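Local coordinates for protein probable thioesterase (Thermus thermophilus, PDB 1Z54) that probably hydrolyses fatty acyl-CoA thioesters, as a hot-dog-fold member of the 4-hydroxybenzoyl-CoA thioesterase family, at residues Met1-Thr5 and Asp35-Arg39; Lys8-Ala12 and Pro66-Gly70; Arg85-Tyr91 and Gly103-Cys109. All coordinates share one frame; numbering follows the deposited sequence.

How the contacts relate
The three contacts lie in three parts of one hot-dog subunit: contact 1 sets the outermost strand of this chain's sheet against the long helix 24-39, contact 3 is a strand pair within the sheet, and contact 2 joins two loops. Contacts 1 and 3 have centres 14 Å apart and meet directly, Phe36 CD1 lying 3.8 Å from Phe89 CE2, which ties the helix to the sheet. Contact 2 is more remote: its centre is 21 Å from that of contact 1, and it lies across the chain's centre from contact 3, their nearest atoms about 13 Å apart. A bound glycerol, probably from the crystallisation liquor, lies about 4 Å from the His107 side chain of contact 3.

Contact 1: Met1-Thr5 and Asp35-Arg39; sequences MESVT and DFLER
Asp35 OD2 receives two donors. Thr5 OG1 donates to it at 3.0 Å, meeting the anti lone pair of Asp35 OD2, on the side away from OD1, while Arg39 NH2, one helical turn further on, adds a salt bridge whose hydrogen bond is weak at 3.4 Å. The same NH2 also donates to the carbonyl of the strand, Val4 O, at 2.8 Å, but the N-H...O angle of 130° makes this bond weak despite the short distance. The guanidinium is laid flat against the strand: Ser3 CB sits over one face, toward the rim, 3.4 Å from Arg39 NH2, and Val4 O lies at the edge. A bend at chi3 (69°) of Arg39 brings the group back over the strand. Beside this polar cluster the Phe36 ring, CG anti to the backbone N (chi1 177°), turns its edge to the strand. There Ser3 OG comes within 3.2 Å of Phe36 CD2, and Glu2 CB within 4.0 Å of Phe36 CE2. Ser3 and Thr5 pair with Thr77 and Val75 of strand 72-82. The axes of segments 3-5 and 35-39 come within 8.8 Å, the helix-on-sheet packing of the hot-dog fold, made on the sheet's outermost strand within this chain.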
loop_
_atom_site.group_PDB
_atom_site.type_symbol
_atom_site.label_atom_id
_atom_site.label_comp_id
_atom_site.label_asym_id
_atom_site.label_seq_id
_atom_site.Cartn_x
_atom_site.Cartn_y
_atom_site.Cartn_z
ATOM N N MET A 1 -0.967 23.995 14.645
ATOM C CA MET A 1 -0.729 24.621 13.313
ATOM C C MET A 1 0.704 25.141 13.174
ATOM O O MET A 1 0.927 26.326 12.922
ATOM C CB MET A 1 -1.725 25.763 13.090
ATOM C CG MET A 1 -1.484 26.558 11.814
ATOM S SD MET A 1 -1.237 25.508 10.375
ATOM C CE MET A 1 -2.575 26.063 9.304
ATOM N N GLU A 2 1.677 24.252 13.345
ATOM C CA GLU A 2 3.078 24.637 13.220
ATOM C C GLU A 2 3.519 24.493 11.768
ATOM O O GLU A 2 3.843 25.486 11.117
ATOM C CB GLU A 2 3.960 23.779 14.129
ATOM C CG GLU A 2 3.815 24.083 15.610
ATOM C CD GLU A 2 4.422 25.419 15.997
ATOM O OE1 GLU A 2 5.652 25.580 15.839
ATOM O OE2 GLU A 2 3.676 26.306 16.459
ATOM N N SER A 3 3.530 23.265 11.254
ATOM C CA SER A 3 3.930 23.050 9.864
ATOM C C SER A 3 2.763 22.490 9.061
ATOM O O SER A 3 1.892 21.813 9.603
ATOM C CB SER A 3 5.106 22.076 9.782
ATOM O OG SER A 3 4.678 20.733 9.966
ATOM N N VAL A 4 2.747 22.773 7.765
ATOM C CA VAL A 4 1.685 22.281 6.901
ATOM C C VAL A 4 2.264 21.513 5.718
ATOM O O VAL A 4 3.170 21.987 5.034
ATOM C CB VAL A 4 0.814 23.436 6.372
ATOM C CG1 VAL A 4 -0.319 22.882 5.519
ATOM C CG2 VAL A 4 0.260 24.239 7.539
ATOM N N THR A 5 1.733 20.322 5.483
ATOM C CA THR A 5 2.200 19.483 4.391
ATOM C C THR A 5 1.088 19.259 3.384
ATOM O O THR A 5 0.038 18.714 3.723
ATOM C CB THR A 5 2.657 18.105 4.909
ATOM O OG1 THR A 5 3.609 18.285 5.964
ATOM C CG2 THR A 5 3.293 17.293 3.783
ATOM N N ASP A 35 8.029 15.606 7.095
ATOM C CA ASP A 35 8.237 16.947 6.565
ATOM C C ASP A 35 8.512 17.903 7.738
ATOM O O ASP A 35 9.399 18.756 7.670
ATOM C CB ASP A 35 6.989 17.368 5.783
ATOM C CG ASP A 35 7.146 18.708 5.083
ATOM O OD1 ASP A 35 8.233 18.987 4.541
ATOM O OD2 ASP A 35 6.166 19.474 5.060
ATOM N N PHE A 36 7.753 17.738 8.816
ATOM C CA PHE A 36 7.900 18.556 10.022
ATOM C C PHE A 36 9.330 18.425 10.553
ATOM O O PHE A 36 10.024 19.429 10.767
ATOM C CB PHE A 36 6.882 18.082 11.065
ATOM C CG PHE A 36 6.966 18.787 12.396
ATOM C CD1 PHE A 36 7.916 18.419 13.339
ATOM C CD2 PHE A 36 6.050 19.786 12.723
ATOM C CE1 PHE A 36 7.953 19.031 14.592
ATOM C CE2 PHE A 36 6.075 20.409 13.976
ATOM C CZ PHE A 36 7.025 20.032 14.912
ATOM N N LEU A 37 9.767 17.184 10.746
ATOM C CA LEU A 37 11.108 16.907 11.237
ATOM C C LEU A 37 12.184 17.468 10.313
ATOM O O LEU A 37 13.191 18.003 10.780
ATOM C CB LEU A 37 11.301 15.407 11.406
ATOM C CG LEU A 37 10.632 14.805 12.640
ATOM C CD1 LEU A 37 10.698 13.292 12.569
ATOM C CD2 LEU A 37 11.336 15.306 13.901
ATOM N N GLU A 38 11.985 17.349 9.004
ATOM C CA GLU A 38 12.972 17.876 8.075
ATOM C C GLU A 38 13.046 19.403 8.214
ATOM O O GLU A 38 14.118 19.964 8.439
ATOM C CB GLU A 38 12.611 17.473 6.639
ATOM C CG GLU A 38 13.440 18.140 5.550
ATOM C CD GLU A 38 13.242 17.492 4.183
ATOM O OE1 GLU A 38 13.986 16.541 3.860
ATOM O OE2 GLU A 38 12.340 17.922 3.430
ATOM N N ARG A 39 11.899 20.065 8.095
ATOM C CA ARG A 39 11.836 21.520 8.202
ATOM C C ARG A 39 12.487 22.034 9.481
ATOM O O ARG A 39 13.007 23.151 9.516
ATOM C CB ARG A 39 10.380 21.977 8.117
ATOM C CG ARG A 39 9.759 21.645 6.777
ATOM C CD ARG A 39 8.242 21.734 6.785
ATOM N NE ARG A 39 7.740 23.097 6.922
ATOM C CZ ARG A 39 6.459 23.426 6.770
ATOM N NH1 ARG A 39 6.066 24.688 6.911
ATOM N NH2 ARG A 39 5.565 22.489 6.469
#

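Contact 2: Lys8-Ala12 and Pro66-Gly70; sequences KVRYA and PARFG
Over one face of the Phe69 ring stands the edge of the Tyr11 ring, a T-shaped pair with planes at 89° and centroids 5.0 Å apart. The touching atom is Tyr11 CD1, placed over the middle of that face and 3.6 Å from Phe69 CD1, which in turn lies in the plane of the tyrosine at its edge. Tyr11 CB adds a CH-pi contact, 4.2 Å from the Phe69 centroid and 24° off the ring normal. Phe69 reaches this position with its CG swung opposite the main-chain nitrogen (chi1 173°), and Phe69 CD2 then rests 3.5 Å from Tyr11 N. Val9 fills the other end: its CG2 meets Arg68 O at 3.5 Å and Ala67 CB more loosely. A water bridges the two backbones, donating to Val9 O at 2.7 Å and accepting from Gly70 N at 2.8 Å. Tyr11 OH is hydrogen-bonded to Glu48 of the second subunit, and Met17 of the third subunit packs on Tyr11. The arrangement joins two loops of the hot-dog fold at a subunit interface, those that follow strands 3-8 and 52-63.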
loop_
_atom_site.group_PDB
_atom_site.type_symbol
_atom_site.label_atom_id
_atom_site.label_comp_id
_atom_site.label_asym_id
_atom_site.label_seq_id
_atom_site.Cartn_x
_atom_site.Cartn_y
_atom_site.Cartn_z
ATOM N N LYS A 8 -1.127 15.589 -2.571
ATOM C CA LYS A 8 -2.053 15.349 -3.671
ATOM C C LYS A 8 -2.495 13.885 -3.605
ATOM O O LYS A 8 -1.665 12.977 -3.671
ATOM C CB LYS A 8 -1.366 15.626 -5.004
ATOM C CG LYS A 8 -2.255 15.452 -6.224
ATOM C CD LYS A 8 -1.511 15.873 -7.484
ATOM C CE LYS A 8 -2.309 15.603 -8.741
ATOM N NZ LYS A 8 -1.653 16.199 -9.951
ATOM N N VAL A 9 -3.799 13.660 -3.463
ATOM C CA VAL A 9 -4.316 12.299 -3.386
ATOM C C VAL A 9 -3.945 11.490 -4.618
ATOM O O VAL A 9 -4.037 11.973 -5.746
ATOM C CB VAL A 9 -5.850 12.270 -3.241
ATOM C CG1 VAL A 9 -6.348 10.814 -3.292
ATOM C CG2 VAL A 9 -6.256 12.922 -1.928
ATOM N N ARG A 10 -3.516 10.258 -4.393
ATOM C CA ARG A 10 -3.152 9.372 -5.486
ATOM C C ARG A 10 -4.300 8.389 -5.752
ATOM O O ARG A 10 -4.978 7.938 -4.826
ATOM C CB ARG A 10 -1.841 8.648 -5.150
ATOM C CG ARG A 10 -0.621 9.359 -5.755
ATOM C CD ARG A 10 0.494 9.726 -4.766
ATOM N NE ARG A 10 1.184 8.568 -4.222
ATOM C CZ ARG A 10 2.463 8.556 -3.850
ATOM N NH1 ARG A 10 2.998 7.447 -3.357
ATOM N NH2 ARG A 10 3.217 9.637 -3.990
ATOM N N TYR A 11 -4.525 8.092 -7.029
ATOM C CA TYR A 11 -5.591 7.191 -7.455
ATOM C C TYR A 11 -5.549 5.873 -6.681
ATOM O O TYR A 11 -6.574 5.392 -6.196
ATOM C CB TYR A 11 -5.462 6.907 -8.954
ATOM C CG TYR A 11 -6.714 6.343 -9.580
ATOM C CD1 TYR A 11 -7.778 7.179 -9.921
ATOM C CD2 TYR A 11 -6.855 4.971 -9.800
ATOM C CE1 TYR A 11 -8.952 6.669 -10.461
ATOM C CE2 TYR A 11 -8.029 4.446 -10.340
ATOM C CZ TYR A 11 -9.073 5.302 -10.666
ATOM O OH TYR A 11 -10.246 4.792 -11.177
ATOM N N ALA A 12 -4.355 5.297 -6.571
ATOM C CA ALA A 12 -4.159 4.036 -5.861
ATOM C C ALA A 12 -4.656 4.061 -4.417
ATOM O O ALA A 12 -4.954 3.017 -3.847
ATOM C CB ALA A 12 -2.677 3.662 -5.881
ATOM N N PRO A 66 -14.500 12.788 3.944
ATOM C CA PRO A 66 -13.535 12.129 3.065
ATOM C C PRO A 66 -12.713 13.000 2.136
ATOM O O PRO A 66 -13.072 14.137 1.831
ATOM C CB PRO A 66 -14.406 11.150 2.290
ATOM C CG PRO A 66 -15.657 11.960 2.080
ATOM C CD PRO A 66 -15.876 12.629 3.435
ATOM N N ALA A 67 -11.592 12.433 1.703
ATOM C CA ALA A 67 -10.699 13.074 0.757
ATOM C C ALA A 67 -10.945 12.261 -0.511
ATOM O O ALA A 67 -11.308 11.087 -0.434
ATOM C CB ALA A 67 -9.248 12.933 1.210
ATOM N N ARG A 68 -10.768 12.872 -1.673
ATOM C CA ARG A 68 -11.003 12.158 -2.925
ATOM C C ARG A 68 -9.911 12.372 -3.963
ATOM O O ARG A 68 -9.162 13.358 -3.904
ATOM C CB ARG A 68 -12.336 12.589 -3.540
ATOM C CG ARG A 68 -13.560 12.245 -2.724
ATOM C CD ARG A 68 -14.820 12.351 -3.573
ATOM N NE ARG A 68 -16.007 11.929 -2.833
ATOM C CZ ARG A 68 -16.582 12.644 -1.869
ATOM N NH1 ARG A 68 -16.087 13.827 -1.526
ATOM N NH2 ARG A 68 -17.647 12.171 -1.238
ATOM N N PHE A 69 -9.826 11.443 -4.913
ATOM C CA PHE A 69 -8.859 11.566 -5.990
ATOM C C PHE A 69 -9.260 12.814 -6.763
ATOM O O PHE A 69 -10.435 13.008 -7.080
ATOM C CB PHE A 69 -8.909 10.361 -6.920
ATOM C CG PHE A 69 -8.056 10.521 -8.146
ATOM C CD1 PHE A 69 -8.634 10.616 -9.408
ATOM C CD2 PHE A 69 -6.666 10.611 -8.032
ATOM C CE1 PHE A 69 -7.841 10.798 -10.545
ATOM C CE2 PHE A 69 -5.864 10.795 -9.156
ATOM C CZ PHE A 69 -6.450 10.889 -10.417
ATOM N N GLY A 70 -8.282 13.654 -7.068
ATOM C CA GLY A 70 -8.564 14.887 -7.773
ATOM C C GLY A 70 -8.334 16.052 -6.831
ATOM O O GLY A 70 -8.190 17.194 -7.269
HETATM O O HOH W 1 -5.663 14.084 -6.254
#

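Contact 3: Arg85-Tyr91 and Gly103-Cys109; sequences RALLFRY and GFTRHLC
Leu87 and His107 form one of three hydrogen-bonded pairs between 85-91 and 103-109, in the antiparallel beta hairpin of strands 86-95 and 98-111, part of the curved hot-dog sheet. The backbone bonds recur at Leu87/His107, Phe89/Thr105 and Tyr91/Gly103, two to each pair; His107 N to Leu87 O (2.7 Å, N-H...O 166°) and Tyr91 N to Gly103 O (2.7 Å) are the shortest. Beyond them Cys109 N makes a weak bond to Arg85 O, and a water lies between the two, within hydrogen-bonding distance of Arg85 O (2.7 Å) and accepting from Cys109 N. Apolar contacts gather on the face of Ala86, Leu88 and Phe104. Leu88, whose CG lies trans to the amide nitrogen (chi1 -176°), sends CD2 to 3.5 Å from Phe104 CD1 and over one face of the Arg106 guanidinium, whose NH1 is paired with Glu58 of strand 52-63. The face carrying Phe89, Tyr91, Thr105 and His107 lies under helix 24-39, where Arg33 packs on Phe89, Thr105 and His107. There Tyr91 OH hydrogen-bonds Arg33 and approaches Thr105 OG1, although the hydroxyl of Thr105 is less surely placed. A phenylalanine in place of Tyr91 would probably cost Arg33 its acceptor on this strand. In an offset edge-to-face aromatic pair, Phe89 turns its edge toward the face of the His107 ring, planes at 82°, with Phe89 CD1 3.7 Å from His107 CE1.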
loop_
_atom_site.group_PDB
_atom_site.type_symbol
_atom_site.label_atom_id
_atom_site.label_comp_id
_atom_site.label_asym_id
_atom_site.label_seq_id
_atom_site.Cartn_x
_atom_site.Cartn_y
_atom_site.Cartn_z
ATOM N N ARG A 85 12.030 10.466 26.682
ATOM C CA ARG A 85 11.949 9.189 25.976
ATOM C C ARG A 85 10.776 9.049 25.010
ATOM O O ARG A 85 10.650 8.014 24.361
ATOM C CB ARG A 85 11.874 8.041 26.987
ATOM C CG ARG A 85 13.068 7.937 27.921
ATOM C CD ARG A 85 12.693 7.185 29.194
ATOM N NE ARG A 85 13.805 7.075 30.135
ATOM C CZ ARG A 85 14.888 6.332 29.930
ATOM N NH1 ARG A 85 15.011 5.628 28.811
ATOM N NH2 ARG A 85 15.849 6.290 30.846
ATOM N N ALA A 86 9.932 10.072 24.904
ATOM C CA ALA A 86 8.762 9.988 24.028
ATOM C C ALA A 86 8.331 11.296 23.380
ATOM O O ALA A 86 8.687 12.386 23.840
ATOM C CB ALA A 86 7.583 9.403 24.806
ATOM N N LEU A 87 7.539 11.168 22.314
ATOM C CA LEU A 87 7.022 12.315 21.574
ATOM C C LEU A 87 5.585 12.023 21.158
ATOM O O LEU A 87 5.216 10.864 20.948
ATOM C CB LEU A 87 7.823 12.564 20.296
ATOM C CG LEU A 87 9.324 12.309 20.212
ATOM C CD1 LEU A 87 9.613 10.813 20.250
ATOM C CD2 LEU A 87 9.834 12.899 18.907
ATOM N N LEU A 88 4.784 13.076 21.023
ATOM C CA LEU A 88 3.395 12.927 20.602
ATOM C C LEU A 88 3.047 14.010 19.596
ATOM O O LEU A 88 3.036 15.195 19.934
ATOM C CB LEU A 88 2.440 13.026 21.803
ATOM C CG LEU A 88 0.929 12.803 21.579
ATOM C CD1 LEU A 88 0.358 13.847 20.636
ATOM C CD2 LEU A 88 0.686 11.417 21.021
ATOM N N PHE A 89 2.761 13.600 18.363
ATOM C CA PHE A 89 2.382 14.539 17.321
ATOM C C PHE A 89 0.874 14.537 17.181
ATOM O O PHE A 89 0.220 13.507 17.352
ATOM C CB PHE A 89 2.991 14.160 15.962
ATOM C CG PHE A 89 4.481 14.264 15.911
ATOM C CD1 PHE A 89 5.278 13.257 16.431
ATOM C CD2 PHE A 89 5.092 15.391 15.361
ATOM C CE1 PHE A 89 6.665 13.367 16.408
ATOM C CE2 PHE A 89 6.474 15.513 15.331
ATOM C CZ PHE A 89 7.265 14.500 15.856
ATOM N N ARG A 90 0.324 15.702 16.870
ATOM C CA ARG A 90 -1.103 15.836 16.662
ATOM C C ARG A 90 -1.286 16.412 15.273
ATOM O O ARG A 90 -0.522 17.277 14.851
ATOM C CB ARG A 90 -1.727 16.738 17.724
ATOM C CG ARG A 90 -1.974 16.022 19.032
ATOM C CD ARG A 90 -3.001 16.759 19.860
ATOM N NE ARG A 90 -3.660 15.873 20.813
ATOM C CZ ARG A 90 -4.402 14.821 20.474
ATOM N NH1 ARG A 90 -4.962 14.074 21.416
ATOM N NH2 ARG A 90 -4.588 14.514 19.196
ATOM N N TYR A 91 -2.290 15.927 14.553
ATOM C CA TYR A 91 -2.500 16.390 13.192
ATOM C C TYR A 91 -3.928 16.736 12.834
ATOM O O TYR A 91 -4.878 16.215 13.415
ATOM C CB TYR A 91 -2.049 15.327 12.187
ATOM C CG TYR A 91 -0.792 14.574 12.530
ATOM C CD1 TYR A 91 -0.773 13.624 13.558
ATOM C CD2 TYR A 91 0.362 14.746 11.771
ATOM C CE1 TYR A 91 0.372 12.854 13.810
ATOM C CE2 TYR A 91 1.502 13.987 12.011
ATOM C CZ TYR A 91 1.502 13.042 13.027
ATOM O OH TYR A 91 2.632 12.283 13.239
ATOM N N GLY A 103 -5.936 13.421 14.049
ATOM C CA GLY A 103 -5.352 12.309 14.771
ATOM C C GLY A 103 -4.052 12.624 15.475
ATOM O O GLY A 103 -3.652 13.792 15.621
ATOM N N PHE A 104 -3.385 11.564 15.912
ATOM C CA PHE A 104 -2.132 11.709 16.624
ATOM C C PHE A 104 -1.312 10.433 16.528
ATOM O O PHE A 104 -1.830 9.363 16.211
ATOM C CB PHE A 104 -2.420 12.012 18.101
ATOM C CG PHE A 104 -2.961 10.830 18.860
ATOM C CD1 PHE A 104 -2.100 9.920 19.462
ATOM C CD2 PHE A 104 -4.335 10.594 18.920
ATOM C CE1 PHE A 104 -2.598 8.783 20.111
ATOM C CE2 PHE A 104 -4.847 9.463 19.565
ATOM C CZ PHE A 104 -3.978 8.553 20.162
ATOM N N THR A 105 -0.025 10.562 16.801
ATOM C CA THR A 105 0.862 9.421 16.807
ATOM C C THR A 105 1.785 9.598 17.992
ATOM O O THR A 105 2.427 10.644 18.157
ATOM C CB THR A 105 1.712 9.310 15.521
ATOM O OG1 THR A 105 2.371 10.554 15.274
ATOM C CG2 THR A 105 0.844 8.932 14.327
ATOM N N ARG A 106 1.816 8.578 18.834
ATOM C CA ARG A 106 2.660 8.572 20.012
ATOM C C ARG A 106 3.905 7.791 19.617
ATOM O O ARG A 106 3.807 6.731 19.000
ATOM C CB ARG A 106 1.935 7.866 21.159
ATOM C CG ARG A 106 2.647 7.907 22.487
ATOM C CD ARG A 106 1.856 8.751 23.466
ATOM N NE ARG A 106 0.469 8.296 23.572
ATOM C CZ ARG A 106 -0.497 8.992 24.166
ATOM N NH1 ARG A 106 -1.733 8.508 24.219
ATOM N NH2 ARG A 106 -0.228 10.175 24.708
ATOM N N HIS A 107 5.076 8.314 19.960
ATOM C CA HIS A 107 6.319 7.635 19.623
ATOM C C HIS A 107 7.236 7.452 20.820
ATOM O O HIS A 107 7.174 8.194 21.797
ATOM C CB HIS A 107 7.115 8.428 18.583
ATOM C CG HIS A 107 6.404 8.650 17.288
ATOM N ND1 HIS A 107 5.364 9.545 17.152
ATOM C CD2 HIS A 107 6.622 8.133 16.055
ATOM C CE1 HIS A 107 4.975 9.573 15.890
ATOM N NE2 HIS A 107 5.722 8.726 15.202
ATOM N N LEU A 108 8.093 6.445 20.728
ATOM C CA LEU A 108 9.106 6.207 21.737
ATOM C C LEU A 108 10.360 6.453 20.912
ATOM O O LEU A 108 10.275 6.600 19.687
ATOM C CB LEU A 108 9.087 4.758 22.236
ATOM C CG LEU A 108 8.058 4.397 23.310
ATOM C CD1 LEU A 108 8.267 2.940 23.707
ATOM C CD2 LEU A 108 8.210 5.306 24.534
ATOM N N CYS A 109 11.515 6.521 21.558
ATOM C CA CYS A 109 12.745 6.737 20.816
ATOM C C CYS A 109 13.605 5.498 20.938
ATOM O O CYS A 109 13.849 5.005 22.039
ATOM C CB CYS A 109 13.508 7.956 21.343
ATOM S SG CYS A 109 15.069 8.283 20.456
HETATM O O HOH W 2 12.109 5.801 24.524
#